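Local coordinates for putative GH105 family protein (Salmonella enterica subsp. enterica serovar Paratyphi A, PDB 3QWT) that is of unknown function but, as a possible member of glycoside hydrolase family GH105 with an alpha/alpha-toroid fold, probably hydrolyses unsaturated uronic acid-containing oligosaccharides, at residues F47-D52 with T157-N162; G151-I156 with M173-L178; F343-G346 with D352-R355. All blocks are in the same frame, centred on the assembly; numbering follows the deposited sequence.

Contact 1. Residues F47-D52 with T157-N162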
ATOM      1  N   PHE A  47     -57.707   1.171 -10.299  1.00 54.38           N
ATOM      2  CA  PHE A  47     -56.286   1.104 -10.653  1.00 59.82           C
ATOM      3  C   PHE A  47     -55.545  -0.111 -10.106  1.00 55.76           C
ATOM      4  O   PHE A  47     -54.417  -0.380 -10.509  1.00 51.17           O
ATOM      5  CB  PHE A  47     -55.573   2.389 -10.248  1.00 60.98           C
ATOM      6  CG  PHE A  47     -56.005   3.588 -11.039  1.00 59.22           C
ATOM      7  CD1 PHE A  47     -55.719   3.674 -12.388  1.00 52.60           C
ATOM      8  CD2 PHE A  47     -56.696   4.627 -10.435  1.00 65.03           C
ATOM      9  CE1 PHE A  47     -56.116   4.777 -13.128  1.00 62.58           C
ATOM     10  CE2 PHE A  47     -57.095   5.739 -11.171  1.00 67.19           C
ATOM     11  CZ  PHE A  47     -56.805   5.812 -12.519  1.00 65.28           C
ATOM     12  N   LEU A  48     -56.194  -0.840  -9.202  1.00 60.07           N
ATOM     13  CA  LEU A  48     -55.597  -1.999  -8.543  1.00 56.53           C
ATOM     14  C   LEU A  48     -55.055  -3.059  -9.497  1.00 56.75           C
ATOM     15  O   LEU A  48     -55.708  -3.424 -10.474  1.00 60.16           O
ATOM     16  CB  LEU A  48     -56.621  -2.650  -7.624  1.00 59.78           C
ATOM     17  CG  LEU A  48     -57.184  -1.723  -6.557  1.00 64.22           C
ATOM     18  CD1 LEU A  48     -58.455  -2.320  -5.957  1.00 65.03           C
ATOM     19  CD2 LEU A  48     -56.119  -1.449  -5.490  1.00 63.66           C
ATOM     20  N   LEU A  49     -53.860  -3.561  -9.184  1.00 53.23           N
ATOM     21  CA  LEU A  49     -53.241  -4.644  -9.935  1.00 48.77           C
ATOM     22  C   LEU A  49     -53.799  -5.969  -9.461  1.00 48.78           C
ATOM     23  O   LEU A  49     -53.722  -6.290  -8.272  1.00 53.38           O
ATOM     24  CB  LEU A  49     -51.734  -4.638  -9.708  1.00 49.47           C
ATOM     25  CG  LEU A  49     -50.783  -5.069 -10.833  1.00 52.46           C
ATOM     26  CD1 LEU A  49     -49.658  -5.949 -10.255  1.00 45.28           C
ATOM     27  CD2 LEU A  49     -51.484  -5.763 -12.017  1.00 45.37           C
ATOM     28  N   ARG A  50     -54.353  -6.740 -10.388  1.00 50.35           N
ATOM     29  CA  ARG A  50     -54.976  -8.013 -10.047  1.00 56.95           C
ATOM     30  C   ARG A  50     -54.299  -9.156 -10.796  1.00 56.01           C
ATOM     31  O   ARG A  50     -54.052  -9.062 -11.998  1.00 56.56           O
ATOM     32  CB  ARG A  50     -56.483  -7.979 -10.354  1.00 60.65           C
ATOM     33  CG  ARG A  50     -57.061  -6.572 -10.518  1.00 64.82           C
ATOM     34  CD  ARG A  50     -58.588  -6.574 -10.641  1.00 65.46           C
ATOM     35  NE  ARG A  50     -59.231  -6.822  -9.355  1.00 70.21           N
ATOM     36  CZ  ARG A  50     -59.861  -5.898  -8.632  1.00 68.58           C
ATOM     37  NH1 ARG A  50     -59.960  -4.651  -9.078  1.00 69.61           N
ATOM     38  NH2 ARG A  50     -60.404  -6.229  -7.467  1.00 60.34           N
ATOM     39  N   LEU A  51     -53.989 -10.228 -10.071  1.00 56.43           N
ATOM     40  CA  LEU A  51     -53.321 -11.394 -10.646  1.00 59.20           C
ATOM     41  C   LEU A  51     -54.217 -12.607 -10.455  1.00 59.54           C
ATOM     42  O   LEU A  51     -54.994 -12.651  -9.500  1.00 60.75           O
ATOM     43  CB  LEU A  51     -51.984 -11.645  -9.946  1.00 57.86           C
ATOM     44  CG  LEU A  51     -50.779 -10.727 -10.175  1.00 64.33           C
ATOM     45  CD1 LEU A  51     -51.164  -9.265 -10.356  1.00 65.52           C
ATOM     46  CD2 LEU A  51     -49.762 -10.893  -9.034  1.00 63.95           C
ATOM     47  N   ASP A  52     -54.105 -13.594 -11.342  1.00 60.27           N
ATOM     48  CA  ASP A  52     -54.925 -14.800 -11.223  1.00 62.84           C
ATOM     49  C   ASP A  52     -54.480 -15.624 -10.012  1.00 65.72           C
ATOM     50  O   ASP A  52     -54.914 -16.757  -9.812  1.00 59.36           O
ATOM     51  CB  ASP A  52     -54.904 -15.624 -12.518  1.00 63.77           C
ATOM     52  CG  ASP A  52     -53.543 -16.218 -12.818  1.00 68.74           C
ATOM     53  OD1 ASP A  52     -53.411 -16.897 -13.861  1.00 68.05           O
ATOM     54  OD2 ASP A  52     -52.605 -16.006 -12.019  1.00 69.78           O
ATOM     55  N   THR A 157     -41.670  -8.296 -13.926  1.00 32.31           N
ATOM     56  CA  THR A 157     -42.586  -7.492 -13.143  1.00 37.69           C
ATOM     57  C   THR A 157     -43.487  -8.357 -12.244  1.00 42.22           C
ATOM     58  O   THR A 157     -43.425  -9.585 -12.308  1.00 47.52           O
ATOM     59  CB  THR A 157     -43.377  -6.640 -14.145  1.00 42.17           C
ATOM     60  OG1 THR A 157     -42.649  -5.429 -14.383  1.00 51.95           O
ATOM     61  CG2 THR A 157     -44.787  -6.351 -13.707  1.00 42.24           C
ATOM     62  N   LEU A 158     -44.287  -7.734 -11.380  1.00 42.46           N
ATOM     63  CA  LEU A 158     -45.268  -8.484 -10.594  1.00 42.37           C
ATOM     64  C   LEU A 158     -46.198  -9.238 -11.536  1.00 46.40           C
ATOM     65  O   LEU A 158     -46.625 -10.362 -11.242  1.00 47.48           O
ATOM     66  CB  LEU A 158     -46.104  -7.547  -9.715  1.00 38.41           C
ATOM     67  CG  LEU A 158     -45.587  -7.148  -8.330  1.00 44.17           C
ATOM     68  CD1 LEU A 158     -46.335  -5.931  -7.816  1.00 38.57           C
ATOM     69  CD2 LEU A 158     -45.724  -8.303  -7.335  1.00 41.10           C
ATOM     70  N   ALA A 159     -46.487  -8.607 -12.676  1.00 38.61           N
ATOM     71  CA  ALA A 159     -47.558  -9.036 -13.575  1.00 44.09           C
ATOM     72  C   ALA A 159     -47.142  -9.790 -14.846  1.00 46.21           C
ATOM     73  O   ALA A 159     -47.920 -10.577 -15.384  1.00 55.36           O
ATOM     74  CB  ALA A 159     -48.415  -7.842 -13.955  1.00 52.71           C
ATOM     75  N   GLU A 160     -45.932  -9.543 -15.333  1.00 40.41           N
ATOM     76  CA  GLU A 160     -45.492 -10.125 -16.597  1.00 36.48           C
ATOM     77  C   GLU A 160     -44.047 -10.585 -16.532  1.00 41.50           C
ATOM     78  O   GLU A 160     -43.212  -9.944 -15.881  1.00 36.47           O
ATOM     79  CB  GLU A 160     -45.598  -9.088 -17.714  1.00 30.16           C
ATOM     80  CG  GLU A 160     -46.978  -8.448 -17.862  1.00 45.69           C
ATOM     81  CD  GLU A 160     -47.079  -7.566 -19.118  1.00 59.88           C
ATOM     82  OE1 GLU A 160     -47.019  -8.124 -20.244  1.00 65.54           O
ATOM     83  OE2 GLU A 160     -47.215  -6.324 -18.973  1.00 53.31           O
ATOM     84  N   GLU A 161     -43.744 -11.680 -17.227  1.00 40.64           N
ATOM     85  CA  GLU A 161     -42.359 -12.076 -17.425  1.00 41.30           C
ATOM     86  C   GLU A 161     -41.585 -11.021 -18.218  1.00 42.54           C
ATOM     87  O   GLU A 161     -40.485 -10.601 -17.805  1.00 33.03           O
ATOM     88  CB  GLU A 161     -42.264 -13.426 -18.125  1.00 46.71           C
ATOM     89  CG  GLU A 161     -42.483 -14.602 -17.203  1.00 58.59           C
ATOM     90  CD  GLU A 161     -42.116 -15.923 -17.853  1.00 67.35           C
ATOM     91  OE1 GLU A 161     -41.362 -15.908 -18.855  1.00 63.20           O
ATOM     92  OE2 GLU A 161     -42.584 -16.977 -17.358  1.00 72.78           O
ATOM     93  N   ASN A 162     -42.167 -10.599 -19.345  1.00 32.33           N
ATOM     94  CA  ASN A 162     -41.489  -9.719 -20.289  1.00 33.67           C
ATOM     95  C   ASN A 162     -40.201 -10.356 -20.784  1.00 40.43           C
ATOM     96  O   ASN A 162     -39.131  -9.742 -20.794  1.00 32.94           O
ATOM     97  CB  ASN A 162     -41.220  -8.356 -19.668  1.00 38.15           C
ATOM     98  CG  ASN A 162     -42.494  -7.622 -19.335  1.00 46.91           C
ATOM     99  OD1 ASN A 162     -43.431  -7.601 -20.128  1.00 52.04           O
ATOM    100  ND2 ASN A 162     -42.546  -7.032 -18.149  1.00 46.17           N
TER
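Leu49 and Leu51, on the small antiparallel hairpin formed by strands 49-50 and 56-57, pack against Leu158 and Ala159 in the long loop that follows helix 131-143 of the alpha/alpha toroid. Being two residues apart on an extended chain, the two hairpin leucines present their side chains to the same side, and they touch each other there: Leu51 CD1 lies 3.6 Å from Leu49 CD1. The fork of Leu49 does most of the work across the contact. Its CD1 methyl reaches Leu158 CB at 3.9 Å and also Leu158 CD1 at 4.1 Å, while its CD2 methyl rests on Ala159 CB at 4.2 Å, so the two loop residues are shared between the two branches. Leu49 gets there in an unusual conformation, chi1 -147° and chi2 -138°, both well off the staggered values. Leu51 adds a further touch, to backbone, its CD2 lying 3.9 Å from the carbonyl oxygen of Leu158. On the loop side the chain closes on itself through the backbone bond from Thr157 N to Glu160 O, 3.0 Å long, which spans the two residues that do the touching. The second subunit then lies over this cluster: its Tyr6 packs on both Leu49 and Ala159, and its Val8 packs on Leu51. Within the chain, Ile57 of the partner strand touches both hairpin leucines. What results is a mainly apolar junction between a hairpin and an interhelical loop of an alpha/alpha toroid, sealed at a subunit interface.

Contact 2. Residues G151-I156 with M173-L178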
ATOM      1  N   GLY A 151     -26.661 -11.132 -20.768  1.00 32.73           N
ATOM      2  CA  GLY A 151     -26.768 -10.939 -19.340  1.00 37.59           C
ATOM      3  C   GLY A 151     -27.399  -9.618 -18.972  1.00 39.18           C
ATOM      4  O   GLY A 151     -27.135  -9.074 -17.904  1.00 33.93           O
ATOM      5  N   GLY A 152     -28.239  -9.096 -19.860  1.00 31.32           N
ATOM      6  CA  GLY A 152     -29.006  -7.910 -19.534  1.00 28.34           C
ATOM      7  C   GLY A 152     -30.060  -8.249 -18.501  1.00 32.12           C
ATOM      8  O   GLY A 152     -30.629  -9.342 -18.511  1.00 33.70           O
HETATM    9  N   MSE A 153     -30.317  -7.326 -17.590  1.00 32.24           N
HETATM   10  CA  MSE A 153     -31.388  -7.527 -16.623  1.00 30.40           C
HETATM   11  C   MSE A 153     -32.750  -7.491 -17.316  1.00 33.51           C
HETATM   12  O   MSE A 153     -33.076  -6.538 -18.032  1.00 36.30           O
HETATM   13  CB  MSE A 153     -31.315  -6.487 -15.525  1.00 23.59           C
HETATM   14  CG  MSE A 153     -30.130  -6.723 -14.606  1.00 31.95           C
HETATM   15 SE   MSE A 153     -30.290  -5.644 -13.014  0.74 39.16          SE
HETATM   16  CE  MSE A 153     -29.102  -6.645 -11.835  1.00 25.60           C
ATOM     17  N   GLN A 154     -33.532  -8.548 -17.128  1.00 29.59           N
ATOM     18  CA  GLN A 154     -34.823  -8.626 -17.783  1.00 35.61           C
ATOM     19  C   GLN A 154     -35.836  -7.860 -16.946  1.00 39.21           C
ATOM     20  O   GLN A 154     -35.909  -8.053 -15.733  1.00 39.11           O
ATOM     21  CB  GLN A 154     -35.246 -10.078 -17.961  1.00 37.45           C
ATOM     22  CG  GLN A 154     -36.614 -10.250 -18.593  1.00 35.65           C
ATOM     23  CD  GLN A 154     -36.877 -11.689 -18.947  1.00 40.48           C
ATOM     24  OE1 GLN A 154     -36.138 -12.300 -19.735  1.00 37.84           O
ATOM     25  NE2 GLN A 154     -37.918 -12.254 -18.352  1.00 42.74           N
ATOM     26  N   HIS A 155     -36.593  -6.967 -17.580  1.00 35.96           N
ATOM     27  CA  HIS A 155     -37.567  -6.181 -16.833  1.00 36.33           C
ATOM     28  C   HIS A 155     -38.760  -7.038 -16.409  1.00 43.93           C
ATOM     29  O   HIS A 155     -39.877  -6.840 -16.896  1.00 41.94           O
ATOM     30  CB  HIS A 155     -38.035  -4.953 -17.625  1.00 33.68           C
ATOM     31  CG  HIS A 155     -38.807  -3.969 -16.800  1.00 38.08           C
ATOM     32  ND1 HIS A 155     -38.193  -3.012 -16.018  1.00 41.64           N
ATOM     33  CD2 HIS A 155     -40.138  -3.807 -16.615  1.00 33.47           C
ATOM     34  CE1 HIS A 155     -39.115  -2.291 -15.403  1.00 40.24           C
ATOM     35  NE2 HIS A 155     -40.303  -2.754 -15.746  1.00 36.68           N
ATOM     36  N   ILE A 156     -38.519  -7.990 -15.501  1.00 40.81           N
ATOM     37  CA  ILE A 156     -39.587  -8.834 -14.991  1.00 33.76           C
ATOM     38  C   ILE A 156     -40.359  -8.160 -13.858  1.00 37.69           C
ATOM     39  O   ILE A 156     -39.793  -7.574 -12.939  1.00 36.75           O
ATOM     40  CB  ILE A 156     -39.098 -10.228 -14.547  1.00 35.97           C
ATOM     41  CG1 ILE A 156     -40.293 -11.102 -14.147  1.00 31.53           C
ATOM     42  CG2 ILE A 156     -38.150 -10.116 -13.382  1.00 39.07           C
ATOM     43  CD1 ILE A 156     -39.901 -12.504 -13.731  1.00 30.57           C
HETATM   44  N   MSE A 173     -35.319   1.197 -10.645  1.00 35.89           N
HETATM   45  CA  MSE A 173     -35.944   0.274  -9.696  1.00 32.55           C
HETATM   46  C   MSE A 173     -35.045  -0.856  -9.170  1.00 34.14           C
HETATM   47  O   MSE A 173     -35.332  -1.418  -8.115  1.00 32.44           O
HETATM   48  CB  MSE A 173     -37.187  -0.354 -10.306  1.00 31.02           C
HETATM   49  CG  MSE A 173     -38.113   0.630 -11.000  1.00 31.39           C
HETATM   50 SE   MSE A 173     -38.428   2.265  -9.993  0.67 42.83          SE
HETATM   51  CE  MSE A 173     -39.182   3.298 -11.485  1.00 45.84           C
ATOM     52  N   THR A 174     -33.992  -1.215  -9.904  1.00 27.55           N
ATOM     53  CA  THR A 174     -33.106  -2.304  -9.468  1.00 25.07           C
ATOM     54  C   THR A 174     -31.621  -1.977  -9.566  1.00 30.53           C
ATOM     55  O   THR A 174     -30.857  -2.259  -8.651  1.00 34.63           O
ATOM     56  CB  THR A 174     -33.397  -3.632 -10.225  1.00 29.56           C
ATOM     57  OG1 THR A 174     -34.648  -4.153  -9.781  1.00 30.80           O
ATOM     58  CG2 THR A 174     -32.338  -4.682  -9.942  1.00 27.95           C
ATOM     59  N   VAL A 175     -31.194  -1.397 -10.674  1.00 33.16           N
ATOM     60  CA  VAL A 175     -29.782  -1.118 -10.790  1.00 29.75           C
ATOM     61  C   VAL A 175     -29.278  -0.176  -9.699  1.00 32.18           C
ATOM     62  O   VAL A 175     -28.316  -0.482  -9.013  1.00 33.12           O
ATOM     63  CB  VAL A 175     -29.387  -0.535 -12.141  1.00 24.59           C
ATOM     64  CG1 VAL A 175     -27.863  -0.453 -12.200  1.00 20.80           C
ATOM     65  CG2 VAL A 175     -29.922  -1.398 -13.255  1.00 27.36           C
ATOM     66  N   LEU A 176     -29.905   0.979  -9.551  1.00 33.14           N
ATOM     67  CA  LEU A 176     -29.397   1.939  -8.587  1.00 31.02           C
ATOM     68  C   LEU A 176     -29.413   1.356  -7.170  1.00 31.01           C
ATOM     69  O   LEU A 176     -28.445   1.507  -6.436  1.00 36.90           O
ATOM     70  CB  LEU A 176     -30.164   3.261  -8.664  1.00 25.92           C
ATOM     71  CG  LEU A 176     -29.730   4.299  -7.632  1.00 25.82           C
ATOM     72  CD1 LEU A 176     -28.246   4.607  -7.756  1.00 28.66           C
ATOM     73  CD2 LEU A 176     -30.530   5.553  -7.804  1.00 33.88           C
ATOM     74  N   PRO A 177     -30.515   0.687  -6.780  1.00 31.91           N
ATOM     75  CA  PRO A 177     -30.511   0.047  -5.455  1.00 31.16           C
ATOM     76  C   PRO A 177     -29.370  -0.948  -5.303  1.00 29.77           C
ATOM     77  O   PRO A 177     -28.749  -1.019  -4.244  1.00 30.84           O
ATOM     78  CB  PRO A 177     -31.858  -0.682  -5.410  1.00 30.31           C
ATOM     79  CG  PRO A 177     -32.746   0.133  -6.304  1.00 33.80           C
ATOM     80  CD  PRO A 177     -31.864   0.704  -7.386  1.00 32.42           C
ATOM     81  N   LEU A 178     -29.097  -1.712  -6.353  1.00 31.21           N
ATOM     82  CA  LEU A 178     -28.021  -2.701  -6.297  1.00 30.61           C
ATOM     83  C   LEU A 178     -26.651  -2.048  -6.102  1.00 28.52           C
ATOM     84  O   LEU A 178     -25.868  -2.467  -5.264  1.00 24.14           O
ATOM     85  CB  LEU A 178     -28.014  -3.570  -7.549  1.00 22.40           C
ATOM     86  CG  LEU A 178     -26.831  -4.526  -7.619  1.00 23.30           C
ATOM     87  CD1 LEU A 178     -26.857  -5.558  -6.463  1.00 17.47           C
ATOM     88  CD2 LEU A 178     -26.838  -5.211  -8.965  1.00 26.80           C
TER
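With CG anti to its carbonyl carbon (chi1 -71°) and the chain extended beyond it (chi2 -167°), the selenomethionine Met153 sends its selenium and terminal methyl out of the loop and on to helix 170-184. The selenium sits 3.8 Å from Thr174 CG2, with Val175 CG2 a little farther off at 4.3 Å. One atom on, CE meets Leu178 CD2 at 3.9 Å, so the tip bears on residues one turn apart along the helix. Thr174 turns its two branches to different tasks: with chi1 at -71°, its methyl faces the selenium while OG1 hydrogen-bonds to Val109 O. The backbone beneath is irregular, with a wider pi-type turn at 173-175 and a kink at Pro177, yet Leu178 N still bonds to Thr174 O at 2.9 Å. Helix 188-205 completes the surroundings, Glu193 touching both Met153 and Leu178, and Gln197 OE1 taking the backbone N-H of Met153. With its side chain set obliquely across buried residues of the helix, Met153 joins an interhelical loop to helix 170-184, beside helix 188-205, in the helical framework of the alpha/alpha toroid.

Contact 3. Residues F343-G346 with D352-R355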
ATOM      1  N   PHE A 343     -50.609   7.582 -15.076  1.00 49.41           N
ATOM      2  CA  PHE A 343     -50.680   6.340 -14.327  1.00 51.16           C
ATOM      3  C   PHE A 343     -49.593   5.390 -14.803  1.00 53.40           C
ATOM      4  O   PHE A 343     -48.936   5.652 -15.806  1.00 55.01           O
ATOM      5  CB  PHE A 343     -52.065   5.717 -14.498  1.00 52.35           C
ATOM      6  CG  PHE A 343     -52.238   4.424 -13.768  1.00 55.41           C
ATOM      7  CD1 PHE A 343     -52.155   4.380 -12.385  1.00 52.71           C
ATOM      8  CD2 PHE A 343     -52.471   3.246 -14.463  1.00 53.04           C
ATOM      9  CE1 PHE A 343     -52.307   3.183 -11.706  1.00 46.82           C
ATOM     10  CE2 PHE A 343     -52.622   2.048 -13.791  1.00 52.36           C
ATOM     11  CZ  PHE A 343     -52.546   2.017 -12.407  1.00 44.02           C
ATOM     12  N   GLY A 344     -49.394   4.295 -14.076  1.00 59.34           N
ATOM     13  CA  GLY A 344     -48.375   3.324 -14.436  1.00 60.48           C
ATOM     14  C   GLY A 344     -48.438   3.024 -15.917  1.00 59.61           C
ATOM     15  O   GLY A 344     -49.526   2.778 -16.456  1.00 58.55           O
ATOM     16  N   THR A 345     -47.284   3.051 -16.579  1.00 51.34           N
ATOM     17  CA  THR A 345     -47.247   2.879 -18.034  1.00 53.79           C
ATOM     18  C   THR A 345     -46.359   1.710 -18.466  1.00 50.84           C
ATOM     19  O   THR A 345     -45.132   1.750 -18.294  1.00 46.68           O
ATOM     20  CB  THR A 345     -46.746   4.165 -18.752  1.00 47.72           C
ATOM     21  OG1 THR A 345     -47.632   5.252 -18.486  1.00 47.64           O
ATOM     22  CG2 THR A 345     -46.648   3.952 -20.259  1.00 44.64           C
ATOM     23  N   GLY A 346     -46.985   0.687 -19.043  1.00 45.01           N
ATOM     24  CA  GLY A 346     -46.271  -0.452 -19.598  1.00 47.15           C
ATOM     25  C   GLY A 346     -45.593  -0.191 -20.939  1.00 48.95           C
ATOM     26  O   GLY A 346     -45.441   0.957 -21.377  1.00 46.02           O
ATOM     27  N   ASP A 352     -49.712   5.675 -30.077  1.00 51.97           N
ATOM     28  CA  ASP A 352     -50.998   5.997 -29.479  1.00 58.60           C
ATOM     29  C   ASP A 352     -51.098   5.459 -28.050  1.00 60.12           C
ATOM     30  O   ASP A 352     -51.658   6.118 -27.170  1.00 59.10           O
ATOM     31  CB  ASP A 352     -52.138   5.454 -30.343  1.00 64.64           C
ATOM     32  CG  ASP A 352     -52.528   6.406 -31.463  1.00 65.71           C
ATOM     33  OD1 ASP A 352     -52.099   7.575 -31.432  1.00 65.72           O
ATOM     34  OD2 ASP A 352     -53.279   5.986 -32.364  1.00 68.22           O
ATOM     35  N   PHE A 353     -50.538   4.269 -27.825  1.00 55.45           N
ATOM     36  CA  PHE A 353     -50.585   3.630 -26.512  1.00 55.26           C
ATOM     37  C   PHE A 353     -50.112   4.585 -25.425  1.00 55.35           C
ATOM     38  O   PHE A 353     -50.692   4.647 -24.349  1.00 47.76           O
ATOM     39  CB  PHE A 353     -49.739   2.353 -26.502  1.00 51.86           C
ATOM     40  CG  PHE A 353     -49.451   1.824 -25.129  1.00 54.64           C
ATOM     41  CD1 PHE A 353     -50.233   0.820 -24.576  1.00 57.37           C
ATOM     42  CD2 PHE A 353     -48.399   2.323 -24.390  1.00 54.08           C
ATOM     43  CE1 PHE A 353     -49.960   0.324 -23.305  1.00 55.88           C
ATOM     44  CE2 PHE A 353     -48.121   1.830 -23.118  1.00 60.12           C
ATOM     45  CZ  PHE A 353     -48.899   0.833 -22.576  1.00 57.36           C
ATOM     46  N   TYR A 354     -49.051   5.327 -25.720  1.00 58.99           N
ATOM     47  CA  TYR A 354     -48.482   6.265 -24.764  1.00 53.02           C
ATOM     48  C   TYR A 354     -49.335   7.508 -24.649  1.00 52.74           C
ATOM     49  O   TYR A 354     -49.407   8.122 -23.584  1.00 58.12           O
ATOM     50  CB  TYR A 354     -47.054   6.635 -25.173  1.00 52.20           C
ATOM     51  CG  TYR A 354     -46.111   5.477 -25.001  1.00 45.39           C
ATOM     52  CD1 TYR A 354     -45.507   5.228 -23.774  1.00 47.95           C
ATOM     53  CD2 TYR A 354     -45.859   4.607 -26.046  1.00 35.84           C
ATOM     54  CE1 TYR A 354     -44.661   4.155 -23.605  1.00 50.54           C
ATOM     55  CE2 TYR A 354     -45.022   3.528 -25.889  1.00 41.05           C
ATOM     56  CZ  TYR A 354     -44.420   3.309 -24.666  1.00 47.49           C
ATOM     57  OH  TYR A 354     -43.580   2.238 -24.502  1.00 44.53           O
ATOM     58  N   ARG A 355     -49.988   7.861 -25.752  1.00 43.98           N
ATOM     59  CA  ARG A 355     -50.789   9.072 -25.818  1.00 50.98           C
ATOM     60  C   ARG A 355     -52.027   9.014 -24.928  1.00 50.98           C
ATOM     61  O   ARG A 355     -52.439  10.034 -24.386  1.00 49.10           O
ATOM     62  CB  ARG A 355     -51.185   9.384 -27.265  1.00 54.83           C
ATOM     63  CG  ARG A 355     -50.002   9.754 -28.156  1.00 55.60           C
ATOM     64  CD  ARG A 355     -50.425   9.893 -29.617  1.00 58.12           C
ATOM     65  NE  ARG A 355     -49.313  10.288 -30.482  1.00 63.11           N
ATOM     66  CZ  ARG A 355     -48.884   9.580 -31.528  1.00 63.83           C
ATOM     67  NH1 ARG A 355     -49.472   8.431 -31.846  1.00 63.34           N
ATOM     68  NH2 ARG A 355     -47.866  10.021 -32.258  1.00 60.27           N
TER
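Phe353, in the middle of the short helix 351-355, reaches back to Thr345 and Gly346 in the loop that leads into that helix, part of the non-helical connections of the alpha/alpha toroid. From CB, its CG stands anti to the backbone N (chi1 166°), which carries the ring out from the helix toward the loop. CD2 comes first, poised 3.7 Å above the ring plane of Tyr354 and over its centre; the next residue's ring thus offers a face to the edge of Phe353. CE2 follows, and it has two loop neighbours: Gly346 O at 3.3 Å and Thr345 CG2 at 3.9 Å. At the tip, CZ stays beside the same peptide group, 3.8 Å from Gly346 C. Thr345 CG2 touches both rings, since it also lies 3.9 Å from Tyr354 CE1, while its hydroxyl is turned back along the chain and gives a hydrogen bond to Phe343 O. That bond approaches nearly straight on to the carbonyl, with a C=O...OG1 angle of 159°, and helps to hold the rotation that turns the methyl to the two rings. The phenol of Tyr354 has its polar partners outside these segments, in His215 ND1 and Gly348 N. On the helix itself Arg355, which also forms a salt bridge to Asp287, reaches Asp352 one turn back: Arg355 NH1 lies 2.8 Å from Asp352 OD1, meeting that oxygen from above the carboxylate plane, 48° out of it.

In the fold
Contacts 1 and 2 draw on one loop, the connection from helix 131-143 to strand 165-167, and although their centres are 18 Å apart they are probably hydrogen-bonded to each other: Asn162 ND2 lies 3.0 Å from His155 O, and Glu161 O 3.1 Å from Gln154 NE2. Contact 3, centred about 15 Å from contact 1, joins it through an aromatic pair, Phe47 CD1 being 3.5 Å from Phe343 CE1. Contacts 2 and 3 do not touch, their nearest atoms about 7 Å apart. A glycerol hydrogen bond occurs in each, at His155 NE2 and at Thr345 O; glycerol, probably from the crystallisation liquor, could mark a pocket but identifies no active site.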